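Local atomic coordinates of cytochrome C2 (Rhodobacter sphaeroides, PDB entry 1CXC), a protein that carries electrons through its covalently bound heme c, serving as the donor to oxidized bacteriochlorophyll in the photophosphorylation pathway of purple non-sulfur bacteria. Residues Met61-His75 against Thr84-Ala96. Numbering follows the deposited sequence.
Sequences MKEAGAKGLAWDEEH and TKFLKEYTGDAKA. With HEC (heme c), chain B.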
ATOM      1  N   MET A  61       1.600  12.138   1.401  1.00 20.80           N
ATOM      2  CA  MET A  61       2.233  10.860   1.684  1.00 18.94           C
ATOM      3  C   MET A  61       3.678  11.067   2.084  1.00 18.21           C
ATOM      4  O   MET A  61       4.232  10.326   2.886  1.00 18.48           O
ATOM      5  CB  MET A  61       2.148   9.974   0.434  1.00 17.52           C
ATOM      6  CG  MET A  61       2.749   8.595   0.641  1.00 18.86           C
ATOM      7  SD  MET A  61       1.739   7.562   1.706  1.00 21.10           S
ATOM      8  CE  MET A  61       0.571   6.957   0.521  1.00 22.84           C
ATOM      9  N   LYS A  62       4.374  11.979   1.420  1.00 20.71           N
ATOM     10  CA  LYS A  62       5.755  12.222   1.786  1.00 24.94           C
ATOM     11  C   LYS A  62       5.824  12.747   3.221  1.00 25.20           C
ATOM     12  O   LYS A  62       6.638  12.306   4.040  1.00 24.91           O
ATOM     13  CB  LYS A  62       6.349  13.235   0.827  1.00 27.74           C
ATOM     14  CG  LYS A  62       6.779  12.645  -0.508  1.00 34.49           C
ATOM     15  CD  LYS A  62       7.201  13.773  -1.450  1.00 42.48           C
ATOM     16  CE  LYS A  62       7.312  13.252  -2.876  1.00 48.65           C
ATOM     17  NZ  LYS A  62       7.714  14.293  -3.812  1.00 51.53           N
ATOM     18  N   GLU A  63       4.909  13.652   3.559  1.00 24.89           N
ATOM     19  CA  GLU A  63       4.829  14.218   4.884  1.00 26.10           C
ATOM     20  C   GLU A  63       4.628  13.134   5.940  1.00 24.88           C
ATOM     21  O   GLU A  63       5.096  13.265   7.073  1.00 24.06           O
ATOM     22  CB  GLU A  63       3.641  15.149   4.888  1.00 31.65           C
ATOM     23  CG  GLU A  63       3.623  16.085   6.077  1.00 41.26           C
ATOM     24  CD  GLU A  63       2.385  16.977   6.132  1.00 46.47           C
ATOM     25  OE1 GLU A  63       1.884  17.381   5.077  1.00 48.92           O
ATOM     26  OE2 GLU A  63       2.004  17.357   7.239  1.00 47.87           O
ATOM     27  N   ALA A  64       3.614  12.291   5.743  1.00 21.77           N
ATOM     28  CA  ALA A  64       3.357  11.222   6.684  1.00 20.02           C
ATOM     29  C   ALA A  64       4.594  10.371   6.925  1.00 19.38           C
ATOM     30  O   ALA A  64       4.771   9.830   8.013  1.00 19.33           O
ATOM     31  CB  ALA A  64       2.265  10.320   6.128  1.00 19.75           C
ATOM     32  N   GLY A  65       5.297   9.983   5.864  1.00 18.76           N
ATOM     33  CA  GLY A  65       6.503   9.200   6.036  1.00 19.21           C
ATOM     34  C   GLY A  65       7.509   9.986   6.880  1.00 22.33           C
ATOM     35  O   GLY A  65       8.270   9.381   7.646  1.00 20.97           O
ATOM     36  N   ALA A  66       7.722  11.279   6.562  1.00 22.21           N
ATOM     37  CA  ALA A  66       8.648  12.100   7.372  1.00 24.21           C
ATOM     38  C   ALA A  66       8.251  12.088   8.843  1.00 24.91           C
ATOM     39  O   ALA A  66       9.102  12.141   9.722  1.00 25.62           O
ATOM     40  CB  ALA A  66       8.630  13.557   6.941  1.00 22.29           C
ATOM     41  N   LYS A  67       6.953  12.074   9.120  1.00 25.60           N
ATOM     42  CA  LYS A  67       6.456  12.014  10.473  1.00 28.26           C
ATOM     43  C   LYS A  67       6.866  10.701  11.107  1.00 27.42           C
ATOM     44  O   LYS A  67       6.451  10.416  12.218  1.00 28.61           O
ATOM     45  CB  LYS A  67       4.934  12.079  10.475  1.00 33.59           C
ATOM     46  CG  LYS A  67       4.353  13.333  11.105  1.00 40.91           C
ATOM     47  CD  LYS A  67       3.709  14.225  10.053  1.00 47.30           C
ATOM     48  CE  LYS A  67       4.363  15.603  10.043  1.00 51.03           C
ATOM     49  NZ  LYS A  67       5.416  15.691   9.039  1.00 56.02           N
ATOM     50  N   GLY A  68       7.168   9.707  10.291  1.00 25.49           N
ATOM     51  CA  GLY A  68       7.575   8.438  10.847  1.00 22.74           C
ATOM     52  C   GLY A  68       6.617   7.291  10.543  1.00 22.53           C
ATOM     53  O   GLY A  68       6.891   6.169  10.950  1.00 23.86           O
ATOM     54  N   LEU A  69       5.700   7.447   9.584  1.00 19.07           N
ATOM     55  CA  LEU A  69       4.787   6.349   9.274  1.00 18.37           C
ATOM     56  C   LEU A  69       5.417   5.225   8.456  1.00 17.39           C
ATOM     57  O   LEU A  69       6.151   5.480   7.506  1.00 18.01           O
ATOM     58  CB  LEU A  69       3.588   6.856   8.502  1.00 16.98           C
ATOM     59  CG  LEU A  69       2.754   5.785   7.781  1.00 15.57           C
ATOM     60  CD1 LEU A  69       2.076   4.886   8.796  1.00 16.15           C
ATOM     61  CD2 LEU A  69       1.733   6.422   6.844  1.00 14.20           C
ATOM     62  N   ALA A  70       5.477   4.030   9.020  1.00 16.89           N
ATOM     63  CA  ALA A  70       6.006   2.861   8.326  1.00 16.17           C
ATOM     64  C   ALA A  70       4.820   1.896   8.222  1.00 16.24           C
ATOM     65  O   ALA A  70       4.093   1.687   9.185  1.00 17.35           O
ATOM     66  CB  ALA A  70       7.096   2.245   9.176  1.00 15.73           C
ATOM     67  N   TRP A  71       4.640   1.179   7.122  1.00 14.60           N
ATOM     68  CA  TRP A  71       3.434   0.376   6.992  1.00 11.79           C
ATOM     69  C   TRP A  71       3.293  -0.867   7.842  1.00 11.51           C
ATOM     70  O   TRP A  71       4.222  -1.690   7.924  1.00 13.82           O
ATOM     71  CB  TRP A  71       3.247   0.006   5.514  1.00  8.10           C
ATOM     72  CG  TRP A  71       2.962   1.233   4.658  1.00  7.45           C
ATOM     73  CD1 TRP A  71       3.905   1.703   3.782  1.00  8.31           C
ATOM     74  CD2 TRP A  71       1.837   2.014   4.712  1.00 10.04           C
ATOM     75  NE1 TRP A  71       3.361   2.790   3.288  1.00  8.83           N
ATOM     76  CE2 TRP A  71       2.142   3.007   3.792  1.00  6.96           C
ATOM     77  CE3 TRP A  71       0.643   2.043   5.430  1.00  9.21           C
ATOM     78  CZ2 TRP A  71       1.269   4.035   3.544  1.00  7.19           C
ATOM     79  CZ3 TRP A  71      -0.240   3.084   5.191  1.00  7.88           C
ATOM     80  CH2 TRP A  71       0.072   4.061   4.250  1.00  9.57           C
ATOM     81  N   ASP A  72       2.288  -0.878   8.726  1.00 11.24           N
ATOM     82  CA  ASP A  72       1.993  -2.076   9.475  1.00 10.87           C
ATOM     83  C   ASP A  72       0.532  -2.419   9.176  1.00 11.61           C
ATOM     84  O   ASP A  72      -0.156  -1.625   8.527  1.00 10.23           O
ATOM     85  CB  ASP A  72       2.226  -1.946  10.976  1.00 12.97           C
ATOM     86  CG  ASP A  72       1.702  -0.671  11.586  1.00 17.02           C
ATOM     87  OD1 ASP A  72       0.769  -0.110  11.026  1.00 16.90           O
ATOM     88  OD2 ASP A  72       1.915  -0.509  12.788  1.00 21.86           O
ATOM     89  N   GLU A  73      -0.031  -3.466   9.771  1.00 10.90           N
ATOM     90  CA  GLU A  73      -1.391  -3.829   9.455  1.00 10.94           C
ATOM     91  C   GLU A  73      -2.415  -2.822   9.896  1.00 13.16           C
ATOM     92  O   GLU A  73      -3.302  -2.442   9.138  1.00 15.55           O
ATOM     93  CB  GLU A  73      -1.731  -5.160  10.078  1.00 10.94           C
ATOM     94  CG  GLU A  73      -3.117  -5.649   9.660  1.00 11.89           C
ATOM     95  CD  GLU A  73      -3.377  -7.120   9.937  1.00 13.23           C
ATOM     96  OE1 GLU A  73      -2.598  -7.744  10.650  1.00 10.37           O
ATOM     97  OE2 GLU A  73      -4.490  -7.571   9.654  1.00 13.91           O
ATOM     98  N   GLU A  74      -2.281  -2.225  11.066  1.00 15.97           N
ATOM     99  CA  GLU A  74      -3.331  -1.300  11.450  1.00 15.74           C
ATOM    100  C   GLU A  74      -3.385  -0.056  10.604  1.00 14.79           C
ATOM    101  O   GLU A  74      -4.484   0.387  10.264  1.00 15.19           O
ATOM    102  CB  GLU A  74      -3.177  -0.847  12.901  1.00 18.79           C
ATOM    103  N   HIS A  75      -2.229   0.492  10.200  1.00 13.87           N
ATOM    104  CA  HIS A  75      -2.236   1.704   9.390  1.00 14.34           C
ATOM    105  C   HIS A  75      -2.621   1.377   7.955  1.00 13.96           C
ATOM    106  O   HIS A  75      -3.351   2.123   7.332  1.00 12.69           O
ATOM    107  CB  HIS A  75      -0.874   2.402   9.402  1.00 15.44           C
ATOM    108  CG  HIS A  75      -0.568   3.047  10.759  1.00 18.22           C
ATOM    109  ND1 HIS A  75      -0.044   2.385  11.769  1.00 19.45           N
ATOM    110  CD2 HIS A  75      -0.980   4.265  11.230  1.00 18.86           C
ATOM    111  CE1 HIS A  75      -0.099   3.129  12.846  1.00 20.31           C
ATOM    112  NE2 HIS A  75      -0.653   4.266  12.507  1.00 21.79           N
ATOM    113  N   THR A  84      -7.435   9.513   1.590  1.00 16.98           N
ATOM    114  CA  THR A  84      -7.312  10.920   1.869  1.00 17.48           C
ATOM    115  C   THR A  84      -7.687  11.238   3.295  1.00 18.21           C
ATOM    116  O   THR A  84      -6.984  11.976   3.971  1.00 17.36           O
ATOM    117  CB  THR A  84      -8.157  11.717   0.883  1.00 17.39           C
ATOM    118  OG1 THR A  84      -7.424  11.678  -0.320  1.00 19.27           O
ATOM    119  CG2 THR A  84      -8.305  13.158   1.302  1.00 19.96           C
ATOM    120  N   LYS A  85      -8.637  10.510   3.852  1.00 17.95           N
ATOM    121  CA  LYS A  85      -9.006  10.764   5.219  1.00 18.72           C
ATOM    122  C   LYS A  85      -7.856  10.320   6.099  1.00 18.96           C
ATOM    123  O   LYS A  85      -7.582  10.913   7.151  1.00 18.56           O
ATOM    124  CB  LYS A  85     -10.259   9.971   5.562  1.00 20.70           C
ATOM    125  CG  LYS A  85     -10.755  10.162   6.994  1.00 24.30           C
ATOM    126  CD  LYS A  85     -12.099   9.470   7.193  1.00 26.54           C
ATOM    127  CE  LYS A  85     -12.056   8.543   8.396  1.00 28.72           C
ATOM    128  N   PHE A  86      -7.343   9.115   5.827  1.00 16.77           N
ATOM    129  CA  PHE A  86      -6.239   8.605   6.607  1.00 15.10           C
ATOM    130  C   PHE A  86      -5.091   9.593   6.636  1.00 16.80           C
ATOM    131  O   PHE A  86      -4.546   9.855   7.692  1.00 17.31           O
ATOM    132  CB  PHE A  86      -5.720   7.306   6.005  1.00 13.59           C
ATOM    133  CG  PHE A  86      -4.458   6.827   6.694  1.00 13.33           C
ATOM    134  CD1 PHE A  86      -4.550   6.068   7.846  1.00 15.74           C
ATOM    135  CD2 PHE A  86      -3.224   7.177   6.193  1.00 14.35           C
ATOM    136  CE1 PHE A  86      -3.406   5.650   8.490  1.00 16.24           C
ATOM    137  CE2 PHE A  86      -2.082   6.763   6.843  1.00 15.62           C
ATOM    138  CZ  PHE A  86      -2.177   5.998   7.981  1.00 14.12           C
ATOM    139  N   LEU A  87      -4.715  10.151   5.484  1.00 16.77           N
ATOM    140  CA  LEU A  87      -3.586  11.071   5.398  1.00 16.52           C
ATOM    141  C   LEU A  87      -3.873  12.364   6.144  1.00 18.79           C
ATOM    142  O   LEU A  87      -2.980  12.913   6.798  1.00 20.00           O
ATOM    143  CB  LEU A  87      -3.308  11.400   3.951  1.00 16.15           C
ATOM    144  CG  LEU A  87      -2.104  10.817   3.223  1.00 19.53           C
ATOM    145  CD1 LEU A  87      -1.455   9.658   3.942  1.00 16.11           C
ATOM    146  CD2 LEU A  87      -2.492  10.492   1.788  1.00 16.79           C
ATOM    147  N   LYS A  88      -5.122  12.836   6.155  1.00 18.37           N
ATOM    148  CA  LYS A  88      -5.413  14.058   6.898  1.00 20.17           C
ATOM    149  C   LYS A  88      -5.294  13.832   8.414  1.00 22.11           C
ATOM    150  O   LYS A  88      -4.723  14.630   9.155  1.00 21.90           O
ATOM    151  CB  LYS A  88      -6.824  14.498   6.624  1.00 17.51           C
ATOM    152  CG  LYS A  88      -7.037  15.065   5.249  1.00 18.41           C
ATOM    153  CD  LYS A  88      -8.390  15.733   5.291  1.00 21.59           C
ATOM    154  CE  LYS A  88      -8.956  15.898   3.897  1.00 26.01           C
ATOM    155  NZ  LYS A  88      -8.242  16.919   3.157  1.00 27.40           N
ATOM    156  N   GLU A  89      -5.748  12.696   8.921  1.00 22.09           N
ATOM    157  CA  GLU A  89      -5.667  12.492  10.347  1.00 22.85           C
ATOM    158  C   GLU A  89      -4.250  12.279  10.799  1.00 23.94           C
ATOM    159  O   GLU A  89      -3.891  12.637  11.913  1.00 23.71           O
ATOM    160  CB  GLU A  89      -6.519  11.301  10.762  1.00 25.54           C
ATOM    161  CG  GLU A  89      -7.995  11.489  10.424  1.00 28.97           C
ATOM    162  CD  GLU A  89      -8.882  10.275  10.694  1.00 31.19           C
ATOM    163  N   TYR A  90      -3.564  11.362  10.133  1.00 23.86           N
ATOM    164  CA  TYR A  90      -2.201  11.054  10.492  1.00 22.87           C
ATOM    165  C   TYR A  90      -1.316  12.289  10.489  1.00 23.64           C
ATOM    166  O   TYR A  90      -0.369  12.379  11.266  1.00 25.07           O
ATOM    167  CB  TYR A  90      -1.644  10.034   9.513  1.00 20.76           C
ATOM    168  CG  TYR A  90      -0.363   9.415  10.027  1.00 19.94           C
ATOM    169  CD1 TYR A  90      -0.425   8.342  10.899  1.00 20.28           C
ATOM    170  CD2 TYR A  90       0.847  10.013   9.752  1.00 18.73           C
ATOM    171  CE1 TYR A  90       0.727   7.888  11.510  1.00 20.98           C
ATOM    172  CE2 TYR A  90       1.993   9.561  10.364  1.00 19.76           C
ATOM    173  CZ  TYR A  90       1.920   8.508  11.232  1.00 19.79           C
ATOM    174  OH  TYR A  90       3.071   8.011  11.791  1.00 24.06           O
ATOM    175  N   THR A  91      -1.257  12.904   9.327  1.00 22.22           N
ATOM    176  CA  THR A  91      -0.451  14.077   9.087  1.00 22.91           C
ATOM    177  C   THR A  91      -0.815  15.267   9.992  1.00 22.94           C
ATOM    178  O   THR A  91       0.041  16.075  10.359  1.00 20.37           O
ATOM    179  CB  THR A  91      -0.703  14.348   7.608  1.00 24.04           C
ATOM    180  OG1 THR A  91       0.525  14.205   6.936  1.00 28.96           O
ATOM    181  CG2 THR A  91      -1.394  15.648   7.344  1.00 21.71           C
ATOM    182  N   GLY A  92      -2.043  15.306  10.525  1.00 21.78           N
ATOM    183  CA  GLY A  92      -2.428  16.441  11.351  1.00 23.06           C
ATOM    184  C   GLY A  92      -2.661  17.704  10.525  1.00 21.84           C
ATOM    185  O   GLY A  92      -3.064  18.734  11.048  1.00 20.35           O
ATOM    186  N   ASP A  93      -2.746  17.552   9.213  1.00 20.79           N
ATOM    187  CA  ASP A  93      -2.990  18.683   8.346  1.00 21.16           C
ATOM    188  C   ASP A  93      -4.269  18.397   7.579  1.00 22.71           C
ATOM    189  O   ASP A  93      -4.271  17.618   6.640  1.00 24.09           O
ATOM    190  CB  ASP A  93      -1.829  18.824   7.399  1.00 21.94           C
ATOM    191  CG  ASP A  93      -2.093  19.712   6.201  1.00 24.40           C
ATOM    192  OD1 ASP A  93      -3.033  20.493   6.246  1.00 25.09           O
ATOM    193  OD2 ASP A  93      -1.158  19.889   5.430  1.00 27.86           O
ATOM    194  N   ALA A  94      -5.311  19.186   7.770  1.00 22.54           N
ATOM    195  CA  ALA A  94      -6.568  18.897   7.111  1.00 21.72           C
ATOM    196  C   ALA A  94      -6.566  19.083   5.622  1.00 21.86           C
ATOM    197  O   ALA A  94      -7.579  18.869   4.984  1.00 22.53           O
ATOM    198  CB  ALA A  94      -7.656  19.783   7.674  1.00 23.35           C
ATOM    199  N   LYS A  95      -5.644  19.844   5.112  1.00 22.26           N
ATOM    200  CA  LYS A  95      -5.616  20.059   3.674  1.00 25.24           C
ATOM    201  C   LYS A  95      -4.962  18.905   2.919  1.00 25.02           C
ATOM    202  O   LYS A  95      -4.664  19.050   1.734  1.00 26.55           O
ATOM    203  CB  LYS A  95      -4.848  21.340   3.346  1.00 26.12           C
ATOM    204  CG  LYS A  95      -5.346  22.577   4.082  1.00 28.44           C
ATOM    205  N   ALA A  96      -4.363  17.959   3.645  1.00 25.01           N
ATOM    206  CA  ALA A  96      -3.705  16.837   3.007  1.00 25.29           C
ATOM    207  C   ALA A  96      -4.604  16.065   2.050  1.00 25.53           C
ATOM    208  O   ALA A  96      -5.775  15.790   2.342  1.00 24.62           O
ATOM    209  CB  ALA A  96      -3.256  15.848   4.062  1.00 26.50           C
TER
HETATM  210 FE   HEC B 125      -2.498   2.210  -4.009  1.00 12.12          FE
HETATM  211  CHA HEC B 125      -0.041   4.200  -2.807  1.00 10.23           C
HETATM  212  CHB HEC B 125      -1.962  -0.016  -1.487  1.00  9.29           C
HETATM  213  CHC HEC B 125      -5.110   0.296  -5.135  1.00 11.47           C
HETATM  214  CHD HEC B 125      -2.858   4.255  -6.729  1.00 10.59           C
HETATM  215  NA  HEC B 125      -1.291   2.121  -2.448  1.00  7.33           N
HETATM  216  C1A HEC B 125      -0.330   3.053  -2.088  1.00  9.03           C
HETATM  217  C2A HEC B 125       0.339   2.658  -0.860  1.00  9.51           C
HETATM  218  C3A HEC B 125      -0.216   1.487  -0.468  1.00  7.83           C
HETATM  219  C4A HEC B 125      -1.202   1.147  -1.479  1.00  8.84           C
HETATM  220  CMA HEC B 125       0.077   0.758   0.836  1.00  8.08           C
HETATM  221  CAA HEC B 125       1.507   3.359  -0.181  1.00 11.47           C
HETATM  222  CBA HEC B 125       2.816   2.675  -0.543  1.00 12.62           C
HETATM  223  CGA HEC B 125       4.082   3.461  -0.241  1.00  9.44           C
HETATM  224  O1A HEC B 125       4.985   3.426  -1.050  1.00 10.67           O
HETATM  225  O2A HEC B 125       4.071   4.249   0.699  1.00 14.06           O
HETATM  226  NB  HEC B 125      -3.356   0.533  -3.428  1.00 11.38           N
HETATM  227  C1B HEC B 125      -2.952  -0.309  -2.402  1.00 10.87           C
HETATM  228  C2B HEC B 125      -3.768  -1.510  -2.358  1.00 12.48           C
HETATM  229  C3B HEC B 125      -4.722  -1.405  -3.336  1.00 12.97           C
HETATM  230  C4B HEC B 125      -4.443  -0.137  -4.002  1.00 11.64           C
HETATM  231  CMB HEC B 125      -3.585  -2.674  -1.376  1.00 11.48           C
HETATM  232  CAB HEC B 125      -5.794  -2.309  -3.582  1.00  8.25           C
HETATM  233  CBB HEC B 125      -6.859  -2.555  -2.598  1.00 10.12           C
HETATM  234  NC  HEC B 125      -3.737   2.294  -5.562  1.00 10.26           N
HETATM  235  C1C HEC B 125      -4.776   1.418  -5.864  1.00 11.50           C
HETATM  236  C2C HEC B 125      -5.386   1.756  -7.134  1.00 10.86           C
HETATM  237  C3C HEC B 125      -4.756   2.867  -7.583  1.00 12.39           C
HETATM  238  C4C HEC B 125      -3.727   3.185  -6.613  1.00 11.21           C
HETATM  239  CMC HEC B 125      -6.374   0.896  -7.908  1.00 10.87           C
HETATM  240  CAC HEC B 125      -5.006   3.548  -8.769  1.00 11.81           C
HETATM  241  CBC HEC B 125      -6.316   4.081  -9.113  1.00 14.61           C
HETATM  242  ND  HEC B 125      -1.631   3.844  -4.636  1.00 11.95           N
HETATM  243  C1D HEC B 125      -1.883   4.574  -5.796  1.00 11.61           C
HETATM  244  C2D HEC B 125      -1.067   5.767  -5.854  1.00 11.94           C
HETATM  245  C3D HEC B 125      -0.326   5.792  -4.724  1.00 11.04           C
HETATM  246  C4D HEC B 125      -0.656   4.586  -3.988  1.00 11.24           C
HETATM  247  CMD HEC B 125      -1.068   6.824  -6.956  1.00  9.92           C
HETATM  248  CAD HEC B 125       0.442   6.991  -4.189  1.00 12.69           C
HETATM  249  CBD HEC B 125      -0.336   7.696  -3.079  1.00 15.01           C
HETATM  250  CGD HEC B 125       0.059   9.161  -2.847  1.00 17.08           C
HETATM  251  O1D HEC B 125      -0.675   9.859  -2.163  1.00 17.28           O
HETATM  252  O2D HEC B 125       1.218   9.491  -3.038  1.00 16.67           O
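The Tyr90 ring carries Leu69 CG over one face and takes Lys67 CB and His75 NE2 at its edge, while the Phe86 ring meets Leu69 CD2 (3.8 Å from Phe86 CE2) and His75 CD2 at its own edge, with Tyr90 CB over one face. The Trp71 ring is sandwiched: Leu69 CD2 lies over one face, offset toward the rim, and heme methyl CMA over the centre of the other. In this class I cytochrome c fold, helix 83-91 packs on helix 59-66 (over residues 84-91 and 61-66 the axes come within 9.6 Å and cross at 41°) and on the Trp71-bearing loop that leads into helix 73-81. That loop starts at a Schellman motif, with Gly68 at positive phi, and Trp71 NE1 donates to heme propionate O2A at 3.1 Å, 155° at the hydrogen. Met61, its chain bent at chi2 and chi3, lines the heme pocket and sets SD 4.4 Å from Leu87 CD1. With CG anti to the backbone N (chi1 -166°), Tyr90 reaches across Ala64 to the loop, where its OH sits 3.5 Å from Leu69 CB. An alanine here would leave Leu69, Ala64 and the imidazole of His75 without their shared aromatic neighbour and would probably open a gap between the loop and helix 83-91. At the far end, the Glu63 and Thr91 side chains cross at about a right angle, and Glu63 OE1 stands 4.0 Å from Asp93 OD2, a pairing of like charges likely to be unfavourable. The His75 ring stands almost perpendicular to that of Tyr90. Asp72 caps helix 73-81 by accepting from His75 N, and the same OD1 takes His75 ND1, which restrains the rotation of the ring: ND1 meets OD1 on its syn side at 2.7 Å, tilted out of the carboxylate plane, while OD1 lies in the plane of the imidazole.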